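Local coordinates for protein bucandin (Bungarus candidus, PDB 1F94) that is a three-finger neurotoxin of krait venom that is thought to enhance presynaptic acetylcholine release, at residues A[25-30]-A[51-56]. Numbering follows the deposited sequence.
Sequences YKWLNK and VYNKCC
K26 pairs with K54 and L28 with Y52 where residues 25-29 of strand 23-29 run antiparallel to strand 51-56, their axes 4.6 Å apart and 171° between directions. Each pair exchanges two backbone hydrogen bonds; at the second, L28 N reaches Y52 O at 2.7 Å and Y52 N returns an almost straight bond to L28 O. W27 and N53 form the non-hydrogen-bonded pair between them, and side chains alternate between two faces. On the W27 face, in the modelled conformer of W27, V51 CG1 lies over the indole, 3.7 Å from the centroid of its five-membered ring, a CH-pi contact displaced toward the rim. With CG of N53 opposite the backbone N (chi1 -176°) and the amide rotated about the next bond, N53 OD1 comes within 3.3 Å of W27 CB, the amide plane turned 50° from the indole; ND2 is held by the carbonyl of T44. On the other face L28 and Y52 lie side by side, L28 CD1 3.7 Å from Y52 CD2. K30 ends on D47 and the T48 carbonyl. Joining the second finger to the third, with C55 and C56 disulfide-bonded to C43 and C61, this pairing exemplifies the central antiparallel sheet of the three-finger toxin fold.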
loop_
_atom_site.group_PDB
_atom_site.type_symbol
_atom_site.label_atom_id
_atom_site.label_comp_id
_atom_site.label_asym_id
_atom_site.label_seq_id
_atom_site.Cartn_x
_atom_site.Cartn_y
_atom_site.Cartn_z
ATOM N N TYR A 25 2.754 -0.433 -1.095
ATOM C CA TYR A 25 1.913 -1.593 -0.877
ATOM C C TYR A 25 0.443 -1.167 -0.994
ATOM O O TYR A 25 0.058 -0.033 -0.686
ATOM C CB TYR A 25 2.184 -2.371 0.409
ATOM C CG TYR A 25 2.043 -1.572 1.668
ATOM C CD1 TYR A 25 0.823 -1.541 2.356
ATOM C CD2 TYR A 25 3.088 -0.848 2.201
ATOM C CE1 TYR A 25 0.701 -0.800 3.532
ATOM C CE2 TYR A 25 2.986 -0.135 3.345
ATOM C CZ TYR A 25 1.762 -0.114 4.018
ATOM O OH TYR A 25 1.640 0.633 5.179
ATOM N N LYS A 26 -0.371 -2.135 -1.339
ATOM C CA LYS A 26 -1.845 -2.027 -1.384
ATOM C C LYS A 26 -2.353 -3.354 -0.847
ATOM O O LYS A 26 -2.473 -4.339 -1.570
ATOM C CB LYS A 26 -2.320 -1.837 -2.813
ATOM C CG LYS A 26 -3.820 -1.671 -2.897
ATOM C CD LYS A 26 -4.383 -1.435 -4.253
ATOM C CE LYS A 26 -4.232 -2.492 -5.301
ATOM N NZ LYS A 26 -4.898 -1.976 -6.586
ATOM N N TRP A 27 -2.693 -3.318 0.437
ATOM C CA TRP A 27 -3.099 -4.468 1.226
ATOM C C TRP A 27 -4.607 -4.330 1.449
ATOM O O TRP A 27 -5.067 -3.335 2.020
ATOM C CB TRP A 27 -2.302 -4.612 2.491
ATOM C CG TRP A 27 -2.472 -5.689 3.493
ATOM C CD1 TRP A 27 -3.627 -6.053 4.165
ATOM C CD2 TRP A 27 -1.444 -6.569 4.001
ATOM N NE1 TRP A 27 -3.374 -7.107 5.041
ATOM C CE2 TRP A 27 -2.036 -7.444 4.964
ATOM C CE3 TRP A 27 -0.098 -6.771 3.810
ATOM C CZ2 TRP A 27 -1.321 -8.430 5.641
ATOM C CZ3 TRP A 27 0.599 -7.744 4.490
ATOM C CH2 TRP A 27 0.013 -8.602 5.453
ATOM N N LEU A 28 -5.357 -5.297 1.046
ATOM C CA LEU A 28 -6.791 -5.285 1.104
ATOM C C LEU A 28 -7.264 -6.468 1.937
ATOM O O LEU A 28 -6.864 -7.592 1.702
ATOM C CB LEU A 28 -7.408 -5.388 -0.294
ATOM C CG LEU A 28 -6.846 -4.347 -1.272
ATOM C CD1 LEU A 28 -7.378 -4.601 -2.700
ATOM C CD2 LEU A 28 -7.131 -2.934 -0.856
ATOM N N ASN A 29 -8.174 -6.177 2.893
ATOM C CA ASN A 29 -8.829 -7.243 3.661
ATOM C C ASN A 29 -10.057 -7.673 2.902
ATOM O O ASN A 29 -10.988 -6.876 2.666
ATOM C CB ASN A 29 -9.124 -6.721 5.058
ATOM C CG ASN A 29 -9.661 -7.823 5.948
ATOM O OD1 ASN A 29 -10.648 -8.494 5.645
ATOM N ND2 ASN A 29 -8.996 -8.026 7.068
ATOM N N LYS A 30 -10.093 -8.901 2.468
ATOM C CA LYS A 30 -11.160 -9.402 1.631
ATOM C C LYS A 30 -12.453 -9.599 2.373
ATOM O O LYS A 30 -13.491 -9.797 1.742
ATOM C CB LYS A 30 -10.757 -10.766 0.984
ATOM C CG LYS A 30 -9.537 -10.735 0.103
ATOM C CD LYS A 30 -9.302 -12.093 -0.552
ATOM C CE LYS A 30 -8.136 -12.095 -1.491
ATOM N NZ LYS A 30 -7.959 -13.400 -2.115
ATOM N N VAL A 51 -6.687 -11.926 2.640
ATOM C CA VAL A 51 -5.767 -10.851 2.298
ATOM C C VAL A 51 -5.385 -10.879 0.831
ATOM O O VAL A 51 -4.978 -11.902 0.273
ATOM C CB VAL A 51 -4.514 -10.826 3.178
ATOM C CG1 VAL A 51 -3.487 -9.800 2.741
ATOM C CG2 VAL A 51 -4.918 -10.613 4.659
ATOM N N TYR A 52 -5.414 -9.709 0.227
ATOM C CA TYR A 52 -4.778 -9.443 -1.072
ATOM C C TYR A 52 -3.728 -8.365 -0.811
ATOM O O TYR A 52 -4.062 -7.311 -0.272
ATOM C CB TYR A 52 -5.802 -8.934 -2.068
ATOM C CG TYR A 52 -5.206 -8.504 -3.368
ATOM C CD1 TYR A 52 -5.028 -9.404 -4.360
ATOM C CD2 TYR A 52 -4.821 -7.181 -3.581
ATOM C CE1 TYR A 52 -4.469 -8.991 -5.581
ATOM C CE2 TYR A 52 -4.239 -6.783 -4.754
ATOM C CZ TYR A 52 -4.059 -7.714 -5.746
ATOM O OH TYR A 52 -3.514 -7.249 -6.912
ATOM N N ASN A 53 -2.506 -8.562 -1.259
ATOM C CA ASN A 53 -1.535 -7.477 -1.172
ATOM C C ASN A 53 -0.762 -7.457 -2.487
ATOM O O ASN A 53 -0.230 -8.480 -2.910
ATOM C CB ASN A 53 -0.562 -7.653 -0.010
ATOM C CG ASN A 53 0.388 -6.479 0.137
ATOM O OD1 ASN A 53 -0.029 -5.335 0.266
ATOM N ND2 ASN A 53 1.664 -6.790 0.086
ATOM N N LYS A 54 -0.617 -6.255 -3.006
ATOM C CA LYS A 54 0.124 -5.966 -4.234
ATOM C C LYS A 54 1.239 -5.001 -3.916
ATOM O O LYS A 54 1.052 -4.062 -3.119
ATOM C CB LYS A 54 -0.805 -5.404 -5.288
ATOM C CG LYS A 54 -0.185 -5.079 -6.602
ATOM C CD LYS A 54 -0.978 -4.636 -7.788
ATOM C CE LYS A 54 -0.062 -4.307 -8.941
ATOM N NZ LYS A 54 0.730 -5.457 -9.498
ATOM N N CYS A 55 2.357 -5.187 -4.580
ATOM C CA CYS A 55 3.558 -4.394 -4.419
ATOM C C CYS A 55 3.943 -3.681 -5.710
ATOM O O CYS A 55 3.848 -4.268 -6.777
ATOM C CB CYS A 55 4.746 -5.353 -4.010
ATOM S SG CYS A 55 4.391 -6.318 -2.530
ATOM N N CYS A 56 4.408 -2.447 -5.615
ATOM C CA CYS A 56 4.858 -1.725 -6.817
ATOM C C CYS A 56 5.943 -0.790 -6.425
ATOM O O CYS A 56 6.116 -0.460 -5.224
ATOM C CB CYS A 56 3.692 -1.051 -7.538
ATOM S SG CYS A 56 2.747 0.133 -6.555
#